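Local coordinates for pullulanase (Bacillus acidopullulyticus, PDB 2WAN), which probably hydrolyses the alpha-1,6-glucosidic branch linkages of pullulan and related starch polysaccharides, as a multidomain alpha-amylase-family enzyme, at residues A[513-518]-A[600-605]; A[606-611]-A[640-645]; A[685-690]-A[708-713]. All coordinates share one frame; numbering follows the deposited sequence.

Contact 1 (A[513-518]-A[600-605]); sequences NYNVPE and QKFVLD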
loop_
_atom_site.group_PDB
_atom_site.type_symbol
_atom_site.label_atom_id
_atom_site.label_comp_id
_atom_site.label_asym_id
_atom_site.label_seq_id
_atom_site.Cartn_x
_atom_site.Cartn_y
_atom_site.Cartn_z
ATOM N N ASN A 513 6.513 -14.404 -7.926
ATOM C CA ASN A 513 6.417 -14.142 -9.388
ATOM C C ASN A 513 5.190 -13.266 -9.661
ATOM O O ASN A 513 4.063 -13.753 -9.791
ATOM C CB ASN A 513 6.384 -15.445 -10.219
ATOM C CG ASN A 513 7.502 -16.412 -9.825
ATOM O OD1 ASN A 513 8.647 -16.338 -10.322
ATOM N ND2 ASN A 513 7.185 -17.301 -8.916
ATOM N N TYR A 514 5.420 -11.961 -9.718
ATOM C CA TYR A 514 4.314 -10.994 -9.717
ATOM C C TYR A 514 3.366 -11.079 -10.906
ATOM O O TYR A 514 2.215 -10.639 -10.807
ATOM C CB TYR A 514 4.841 -9.566 -9.598
ATOM C CG TYR A 514 5.357 -9.201 -8.217
ATOM C CD1 TYR A 514 4.473 -8.845 -7.189
ATOM C CD2 TYR A 514 6.724 -9.190 -7.951
ATOM C CE1 TYR A 514 4.937 -8.495 -5.931
ATOM C CE2 TYR A 514 7.202 -8.847 -6.682
ATOM C CZ TYR A 514 6.287 -8.499 -5.682
ATOM O OH TYR A 514 6.727 -8.151 -4.426
ATOM N N ASN A 515 3.839 -11.621 -12.028
ATOM C CA ASN A 515 3.055 -11.600 -13.267
ATOM C C ASN A 515 2.527 -12.965 -13.687
ATOM O O ASN A 515 2.167 -13.182 -14.852
ATOM C CB ASN A 515 3.899 -10.953 -14.363
ATOM C CG ASN A 515 4.289 -9.561 -13.976
ATOM O OD1 ASN A 515 3.410 -8.722 -13.747
ATOM N ND2 ASN A 515 5.587 -9.314 -13.825
ATOM N N VAL A 516 2.464 -13.866 -12.709
ATOM C CA VAL A 516 2.025 -15.258 -12.901
ATOM C C VAL A 516 0.900 -15.557 -11.896
ATOM O O VAL A 516 1.027 -15.207 -10.730
ATOM C CB VAL A 516 3.189 -16.270 -12.643
ATOM C CG1 VAL A 516 2.727 -17.726 -12.792
ATOM C CG2 VAL A 516 4.420 -15.968 -13.562
ATOM N N PRO A 517 -0.202 -16.211 -12.345
ATOM C CA PRO A 517 -1.250 -16.636 -11.416
ATOM C C PRO A 517 -0.767 -17.731 -10.478
ATOM O O PRO A 517 -0.010 -18.621 -10.894
ATOM C CB PRO A 517 -2.331 -17.214 -12.348
ATOM C CG PRO A 517 -2.082 -16.548 -13.668
ATOM C CD PRO A 517 -0.578 -16.515 -13.743
ATOM N N GLU A 518 -1.204 -17.669 -9.221
ATOM C CA GLU A 518 -0.887 -18.728 -8.261
ATOM C C GLU A 518 -1.295 -20.124 -8.760
ATOM O O GLU A 518 -2.458 -20.355 -9.110
ATOM C CB GLU A 518 -1.528 -18.431 -6.904
ATOM C CG GLU A 518 -1.341 -19.580 -5.890
ATOM C CD GLU A 518 0.117 -19.898 -5.593
ATOM O OE1 GLU A 518 0.955 -18.973 -5.621
ATOM O OE2 GLU A 518 0.444 -21.096 -5.294
ATOM N N GLN A 600 10.059 1.194 -9.642
ATOM C CA GLN A 600 8.739 1.778 -9.901
ATOM C C GLN A 600 8.172 1.307 -11.251
ATOM O O GLN A 600 6.994 0.950 -11.347
ATOM C CB GLN A 600 8.805 3.314 -9.861
ATOM C CG GLN A 600 7.424 4.013 -9.952
ATOM C CD GLN A 600 7.577 5.512 -10.165
ATOM O OE1 GLN A 600 8.057 5.947 -11.209
ATOM N NE2 GLN A 600 7.194 6.301 -9.163
ATOM N N LYS A 601 9.005 1.323 -12.291
ATOM C CA LYS A 601 8.582 0.845 -13.612
ATOM C C LYS A 601 8.114 -0.605 -13.569
ATOM O O LYS A 601 7.131 -0.944 -14.234
ATOM C CB LYS A 601 9.706 1.017 -14.644
ATOM C CG LYS A 601 9.360 0.423 -16.027
ATOM C CD LYS A 601 10.497 0.649 -17.015
ATOM C CE LYS A 601 10.295 -0.118 -18.332
ATOM N NZ LYS A 601 8.899 0.005 -18.877
ATOM N N PHE A 602 8.789 -1.447 -12.778
ATOM C CA PHE A 602 8.384 -2.837 -12.649
ATOM C C PHE A 602 6.933 -2.939 -12.155
ATOM O O PHE A 602 6.142 -3.747 -12.654
ATOM C CB PHE A 602 9.307 -3.627 -11.695
ATOM C CG PHE A 602 8.809 -5.025 -11.436
ATOM C CD1 PHE A 602 9.115 -6.045 -12.332
ATOM C CD2 PHE A 602 7.960 -5.314 -10.347
ATOM C CE1 PHE A 602 8.627 -7.342 -12.142
ATOM C CE2 PHE A 602 7.472 -6.608 -10.162
ATOM C CZ PHE A 602 7.809 -7.615 -11.064
ATOM N N VAL A 603 6.603 -2.136 -11.150
ATOM C CA VAL A 603 5.247 -2.140 -10.603
ATOM C C VAL A 603 4.253 -1.604 -11.633
ATOM O O VAL A 603 3.191 -2.205 -11.852
ATOM C CB VAL A 603 5.171 -1.341 -9.270
ATOM C CG1 VAL A 603 3.711 -1.258 -8.756
ATOM C CG2 VAL A 603 6.058 -2.006 -8.230
ATOM N N LEU A 604 4.576 -0.473 -12.254
ATOM C CA LEU A 604 3.683 0.084 -13.263
ATOM C C LEU A 604 3.441 -0.892 -14.412
ATOM O O LEU A 604 2.301 -1.063 -14.854
ATOM C CB LEU A 604 4.240 1.407 -13.810
ATOM C CG LEU A 604 4.251 2.566 -12.806
ATOM C CD1 LEU A 604 5.241 3.663 -13.260
ATOM C CD2 LEU A 604 2.850 3.131 -12.643
ATOM N N ASP A 605 4.510 -1.509 -14.913
ATOM C CA ASP A 605 4.359 -2.490 -15.996
ATOM C C ASP A 605 3.464 -3.654 -15.540
ATOM O O ASP A 605 2.612 -4.124 -16.299
ATOM C CB ASP A 605 5.705 -3.052 -16.440
ATOM C CG ASP A 605 6.543 -2.048 -17.221
ATOM O OD1 ASP A 605 6.022 -1.022 -17.674
ATOM O OD2 ASP A 605 7.742 -2.310 -17.377
HETATM O O HOH W 1 6.472 -6.082 -14.174
#

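Contact 2 (A[606-611]-A[640-645]); sequences SVNYWV and HAINPG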
loop_
_atom_site.group_PDB
_atom_site.type_symbol
_atom_site.label_atom_id
_atom_site.label_comp_id
_atom_site.label_asym_id
_atom_site.label_seq_id
_atom_site.Cartn_x
_atom_site.Cartn_y
_atom_site.Cartn_z
ATOM N N SER A 606 3.653 -4.090 -14.293
ATOM C CA SER A 606 2.877 -5.227 -13.770
ATOM C C SER A 606 1.373 -4.930 -13.699
ATOM O O SER A 606 0.563 -5.722 -14.175
ATOM C CB SER A 606 3.388 -5.661 -12.399
ATOM O OG SER A 606 2.737 -6.863 -12.005
ATOM N N VAL A 607 0.989 -3.800 -13.110
ATOM C CA VAL A 607 -0.451 -3.514 -12.970
ATOM C C VAL A 607 -1.074 -3.293 -14.362
ATOM O O VAL A 607 -2.204 -3.697 -14.606
ATOM C CB VAL A 607 -0.786 -2.357 -11.980
ATOM C CG1 VAL A 607 -0.456 -2.764 -10.541
ATOM C CG2 VAL A 607 -0.077 -1.053 -12.363
ATOM N N ASN A 608 -0.323 -2.690 -15.277
ATOM C CA ASN A 608 -0.818 -2.563 -16.654
ATOM C C ASN A 608 -1.062 -3.923 -17.287
ATOM O O ASN A 608 -2.060 -4.107 -17.978
ATOM C CB ASN A 608 0.143 -1.757 -17.523
ATOM C CG ASN A 608 -0.105 -0.263 -17.418
ATOM O OD1 ASN A 608 -0.970 0.284 -18.105
ATOM N ND2 ASN A 608 0.650 0.401 -16.556
ATOM N N TYR A 609 -0.137 -4.854 -17.047
ATOM C CA TYR A 609 -0.221 -6.204 -17.615
ATOM C C TYR A 609 -1.466 -6.917 -17.070
ATOM O O TYR A 609 -2.215 -7.539 -17.846
ATOM C CB TYR A 609 1.043 -7.025 -17.297
ATOM C CG TYR A 609 0.891 -8.491 -17.641
ATOM C CD1 TYR A 609 0.847 -8.918 -18.984
ATOM C CD2 TYR A 609 0.775 -9.457 -16.640
ATOM C CE1 TYR A 609 0.714 -10.276 -19.306
ATOM C CE2 TYR A 609 0.624 -10.822 -16.951
ATOM C CZ TYR A 609 0.594 -11.221 -18.288
ATOM O OH TYR A 609 0.433 -12.555 -18.602
ATOM N N TRP A 610 -1.679 -6.857 -15.753
ATOM C CA TRP A 610 -2.856 -7.519 -15.180
ATOM C C TRP A 610 -4.180 -6.956 -15.726
ATOM O O TRP A 610 -5.119 -7.706 -16.033
ATOM C CB TRP A 610 -2.814 -7.493 -13.643
ATOM C CG TRP A 610 -1.865 -8.539 -13.127
ATOM C CD1 TRP A 610 -0.564 -8.350 -12.758
ATOM C CD2 TRP A 610 -2.122 -9.944 -12.994
ATOM N NE1 TRP A 610 0.004 -9.544 -12.368
ATOM C CE2 TRP A 610 -0.931 -10.544 -12.511
ATOM C CE3 TRP A 610 -3.250 -10.757 -13.234
ATOM C CZ2 TRP A 610 -0.829 -11.922 -12.245
ATOM C CZ3 TRP A 610 -3.158 -12.142 -12.963
ATOM C CH2 TRP A 610 -1.944 -12.706 -12.474
ATOM N N VAL A 611 -4.264 -5.640 -15.872
ATOM C CA VAL A 611 -5.469 -5.061 -16.478
ATOM C C VAL A 611 -5.598 -5.464 -17.954
ATOM O O VAL A 611 -6.664 -5.879 -18.406
ATOM C CB VAL A 611 -5.469 -3.523 -16.339
ATOM C CG1 VAL A 611 -6.576 -2.907 -17.227
ATOM C CG2 VAL A 611 -5.656 -3.143 -14.839
ATOM N N HIS A 640 -6.020 4.975 -15.122
ATOM C CA HIS A 640 -7.232 5.747 -15.464
ATOM C C HIS A 640 -7.207 6.224 -16.922
ATOM O O HIS A 640 -8.248 6.468 -17.523
ATOM C CB HIS A 640 -7.467 6.922 -14.499
ATOM C CG HIS A 640 -7.866 6.495 -13.113
ATOM N ND1 HIS A 640 -8.807 5.517 -12.869
ATOM C CD2 HIS A 640 -7.448 6.924 -11.897
ATOM C CE1 HIS A 640 -8.949 5.361 -11.560
ATOM N NE2 HIS A 640 -8.140 6.208 -10.948
ATOM N N ALA A 641 -6.010 6.338 -17.484
ATOM C CA ALA A 641 -5.880 6.612 -18.921
ATOM C C ALA A 641 -6.398 5.455 -19.781
ATOM O O ALA A 641 -6.911 5.677 -20.882
ATOM C CB ALA A 641 -4.424 6.957 -19.282
ATOM N N ILE A 642 -6.262 4.229 -19.281
ATOM C CA ILE A 642 -6.811 3.050 -19.953
ATOM C C ILE A 642 -8.332 3.039 -19.757
ATOM O O ILE A 642 -9.093 2.900 -20.715
ATOM C CB ILE A 642 -6.166 1.761 -19.398
ATOM C CG1 ILE A 642 -4.691 1.704 -19.813
ATOM C CG2 ILE A 642 -6.929 0.482 -19.856
ATOM C CD1 ILE A 642 -3.880 0.797 -18.966
ATOM N N ASN A 643 -8.758 3.211 -18.510
ATOM C CA ASN A 643 -10.167 3.158 -18.150
ATOM C C ASN A 643 -10.389 3.984 -16.883
ATOM O O ASN A 643 -9.915 3.597 -15.821
ATOM C CB ASN A 643 -10.581 1.697 -17.931
ATOM C CG ASN A 643 -12.029 1.546 -17.480
ATOM O OD1 ASN A 643 -12.739 2.526 -17.272
ATOM N ND2 ASN A 643 -12.465 0.298 -17.318
ATOM N N PRO A 644 -11.101 5.132 -16.991
ATOM C CA PRO A 644 -11.260 6.006 -15.819
ATOM C C PRO A 644 -12.057 5.369 -14.687
ATOM O O PRO A 644 -12.030 5.883 -13.577
ATOM C CB PRO A 644 -12.009 7.234 -16.373
ATOM C CG PRO A 644 -12.590 6.797 -17.653
ATOM C CD PRO A 644 -11.690 5.728 -18.207
ATOM N N GLY A 645 -12.763 4.270 -14.975
ATOM C CA GLY A 645 -13.549 3.573 -13.955
ATOM C C GLY A 645 -12.767 2.587 -13.091
ATOM O O GLY A 645 -13.324 2.045 -12.132
#

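Contact 3 (A[685-690]-A[708-713]); sequences NGLDGN and DVIKNG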
loop_
_atom_site.group_PDB
_atom_site.type_symbol
_atom_site.label_atom_id
_atom_site.label_comp_id
_atom_site.label_asym_id
_atom_site.label_seq_id
_atom_site.Cartn_x
_atom_site.Cartn_y
_atom_site.Cartn_z
ATOM N N ASN A 685 -12.718 1.403 13.902
ATOM C CA ASN A 685 -12.552 1.487 15.363
ATOM C C ASN A 685 -13.790 2.071 16.025
ATOM O O ASN A 685 -14.182 1.640 17.118
ATOM C CB ASN A 685 -11.320 2.307 15.744
ATOM C CG ASN A 685 -10.006 1.560 15.503
ATOM O OD1 ASN A 685 -9.926 0.332 15.577
ATOM N ND2 ASN A 685 -8.961 2.321 15.260
ATOM N N GLY A 686 -14.417 3.037 15.361
ATOM C CA GLY A 686 -15.650 3.628 15.870
ATOM C C GLY A 686 -16.800 2.641 15.964
ATOM O O GLY A 686 -17.624 2.739 16.879
ATOM N N LEU A 687 -16.860 1.685 15.027
ATOM C CA LEU A 687 -17.937 0.710 15.008
ATOM C C LEU A 687 -17.841 -0.396 16.047
ATOM O O LEU A 687 -18.866 -0.773 16.623
ATOM C CB LEU A 687 -18.124 0.107 13.597
ATOM C CG LEU A 687 -18.798 1.084 12.618
ATOM C CD1 LEU A 687 -18.564 0.617 11.167
ATOM C CD2 LEU A 687 -20.303 1.196 12.923
ATOM N N ASP A 688 -16.644 -0.940 16.265
ATOM C CA ASP A 688 -16.546 -2.103 17.158
ATOM C C ASP A 688 -15.422 -2.071 18.193
ATOM O O ASP A 688 -15.187 -3.069 18.875
ATOM C CB ASP A 688 -16.553 -3.420 16.356
ATOM C CG ASP A 688 -15.267 -3.661 15.610
ATOM O OD1 ASP A 688 -14.417 -2.754 15.561
ATOM O OD2 ASP A 688 -15.100 -4.787 15.081
ATOM N N GLY A 689 -14.769 -0.920 18.330
ATOM C CA GLY A 689 -13.728 -0.728 19.351
ATOM C C GLY A 689 -12.325 -0.798 18.784
ATOM O O GLY A 689 -12.122 -1.336 17.697
ATOM N N ASN A 690 -11.346 -0.239 19.505
ATOM C CA ASN A 690 -9.958 -0.266 19.032
ATOM C C ASN A 690 -9.469 -1.686 18.778
ATOM O O ASN A 690 -9.778 -2.603 19.545
ATOM C CB ASN A 690 -9.004 0.464 19.999
ATOM C CG ASN A 690 -7.616 0.696 19.385
ATOM O OD1 ASN A 690 -7.328 1.773 18.853
ATOM N ND2 ASN A 690 -6.765 -0.323 19.433
ATOM N N ASP A 708 -19.606 11.087 17.319
ATOM C CA ASP A 708 -18.898 11.994 16.402
ATOM C C ASP A 708 -18.055 11.246 15.374
ATOM O O ASP A 708 -17.978 11.671 14.216
ATOM C CB ASP A 708 -18.023 13.001 17.159
ATOM C CG ASP A 708 -18.844 14.019 17.931
ATOM O OD1 ASP A 708 -19.992 14.316 17.531
ATOM O OD2 ASP A 708 -18.328 14.524 18.946
ATOM N N VAL A 709 -17.408 10.164 15.803
ATOM C CA VAL A 709 -16.633 9.323 14.883
ATOM C C VAL A 709 -17.570 8.769 13.793
ATOM O O VAL A 709 -17.266 8.807 12.588
ATOM C CB VAL A 709 -15.918 8.180 15.640
ATOM C CG1 VAL A 709 -15.440 7.109 14.693
ATOM C CG2 VAL A 709 -14.725 8.738 16.423
ATOM N N ILE A 710 -18.728 8.286 14.216
ATOM C CA ILE A 710 -19.695 7.721 13.255
ATOM C C ILE A 710 -20.234 8.785 12.304
ATOM O O ILE A 710 -20.373 8.542 11.098
ATOM C CB ILE A 710 -20.854 6.975 13.983
ATOM C CG1 ILE A 710 -20.318 5.774 14.794
ATOM C CG2 ILE A 710 -21.936 6.524 12.993
ATOM C CD1 ILE A 710 -19.454 4.750 14.002
ATOM N N LYS A 711 -20.563 9.963 12.835
ATOM C CA LYS A 711 -21.002 11.058 11.966
ATOM C C LYS A 711 -19.946 11.380 10.903
ATOM O O LYS A 711 -20.275 11.601 9.737
ATOM C CB LYS A 711 -21.325 12.301 12.803
ATOM C CG LYS A 711 -22.637 12.145 13.592
ATOM C CD LYS A 711 -22.840 13.286 14.584
ATOM C CE LYS A 711 -23.379 14.535 13.939
ATOM N NZ LYS A 711 -23.978 15.409 14.998
ATOM N N ASN A 712 -18.681 11.416 11.306
ATOM C CA ASN A 712 -17.612 11.701 10.355
ATOM C C ASN A 712 -17.481 10.632 9.271
ATOM O O ASN A 712 -17.180 10.955 8.120
ATOM C CB ASN A 712 -16.286 11.920 11.076
ATOM C CG ASN A 712 -16.102 13.348 11.501
ATOM O OD1 ASN A 712 -15.820 14.218 10.678
ATOM N ND2 ASN A 712 -16.281 13.608 12.795
ATOM N N GLY A 713 -17.722 9.374 9.645
ATOM C CA GLY A 713 -17.779 8.281 8.662
ATOM C C GLY A 713 -19.000 8.335 7.747
ATOM O O GLY A 713 -18.899 8.028 6.556
#

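Contact 1 (A[513-518]-A[600-605])
Turning CG of Phe602 away from its backbone N (chi1 174°) carries the phenyl ring off the flank of helix 597-614 to the corner at Tyr514 and Asn515. Tyr514 has CG opposite its own carbonyl carbon (chi1 -73°), which swings its ring across the end of Phe602, the two side chains running about perpendicular. Tyr514 CD2 comes in at the edge of the phenyl ring, near its plane, 3.5 Å from Phe602 CE2, while Tyr514 CB lies 3.8 Å from Phe602 CZ. The ring planes stand at 71° with centroids 5.6 Å apart. Phenylalanine suits this spot because it is long enough to span from helix to turn and has no polar end to satisfy; tyrosine adds a hydroxyl, which travels beyond the apolar meeting to bond Val553 O.

Asn515 approaches the same phenyl tip from the opposite direction, with ND2 3.9 Å from Phe602 CZ. A water lies over one face of the phenyl ring, toward its rim, and donates to Phe602 O at 2.8 Å; the bond it accepts from Asn515 ND2 is weak, at 3.4 Å. Both ends of the Asn515 amide have further partners, OD1 at Ser606 OG and ND2 at Pro394 O, which fix its rotation. Lys601 NZ makes a salt bridge of 3.0 Å to the syn lone pair of Asp605 OD2 one turn on, and that oxygen also bonds Tyr395 OH. The type I beta turn Asn513 to Val516, between barrel strands 485-488 and 547-552, thus packs on a helix of the alpha-amylase-family barrel. Direct contact is chiefly aromatic, with the Asn515 amide nitrogen at the phenyl end, while the water, Ser606 and Pro394 satisfy the polar groups beside the rings.

Contact 2 (A[606-611]-A[640-645])
An amide oxygen and a methyl meet unusually closely here: Asn608 OD1 lies 3.1 Å from Ile642 CD1, a tight approach between a polar and an apolar group. The amide is held from its nitrogen, since Asn608 ND2 bonds Leu604 O one turn back and Glu638 OE1 on helix 629-642, so the oxygen is the part presented to Ile642. Ile642 has CG1 opposite its carbonyl carbon (chi1 -68°), which sends the CD1 branch out to the amide. Its second branch, CG2, serves the next turn of the partner helix and reaches Val611 CG1 at 4.3 Å, a looser apolar touch. Isoleucine suits the place because its longer CD1 arm meets Asn608 while its short CG2 arm meets Val611.

After Ile642 the chain makes an Asx turn: Asn643 OD1 accepts from Gly645 N at 2.9 Å, with the donor well above the carbonyl plane. Asn643 ND2 is taken by Thr426 OG1. Ile642 thus adds an outer touch to a helix pair of the barrel wall that also meets through Leu639. The close oxygen-methyl approach is packing rather than a hydrogen bond; the amide's polar attachment to the partner helix runs through ND2 to Glu638.

Contact 3 (A[685-690]-A[708-713])
Next to Val709, which packs on Gly686, the carbonyl oxygen of Asp708 takes two hydrogen bonds from one residue: Asn712 N at 3.0 Å, the regular helical bond, and Asn712 ND2 at 2.9 Å. By folding back on its own helix, Asn712 places ND2 on the opposite face of the carbonyl plane from its N, which holds the amide.

The touching face is apolar and close. The CA atoms of Gly686 and Val709 are 5.9 Å apart, and Val709 CG1, set opposite its backbone N (chi1 165°), stands 3.7 Å from Gly686 CA. Glycine suits the position, as the valine methyl packs directly on its CA. One residue on, Ile710 CD1 rests 3.9 Å from Gly686 C and 3.8 Å from Leu687 CD2, with the leucine and isoleucine side chains crossing at about a right angle. Beyond them Leu687 reaches Val766 and Val767 of helix 753-769, and Ile710 meets Phe699.

Gly689, with positive phi, breaks the helical run. Glycine at a helix-helix contact is a common means of close approach; here it joins two short helices in the crossover between barrel strands 677-679 and 728-730.

Overall arrangement
Contacts 1 and 2 share helix 597-614 and lie 13 Å apart centre to centre; they touch directly, Tyr514 O reaching Trp610 NE1 at 2.9 Å. Contact 1 sets the helix against the turn after strand 511-513, and contact 2 sets it against the next barrel helix, 629-642. Contact 3 is remote, its centre 36 Å from that of contact 1 and 33 Å from that of contact 2, with nearest atoms about 27 and 20 Å away. All three belong to connections of the eight-stranded parallel barrel, whose active site in this family lies at the carboxyl-terminal ends of the strands.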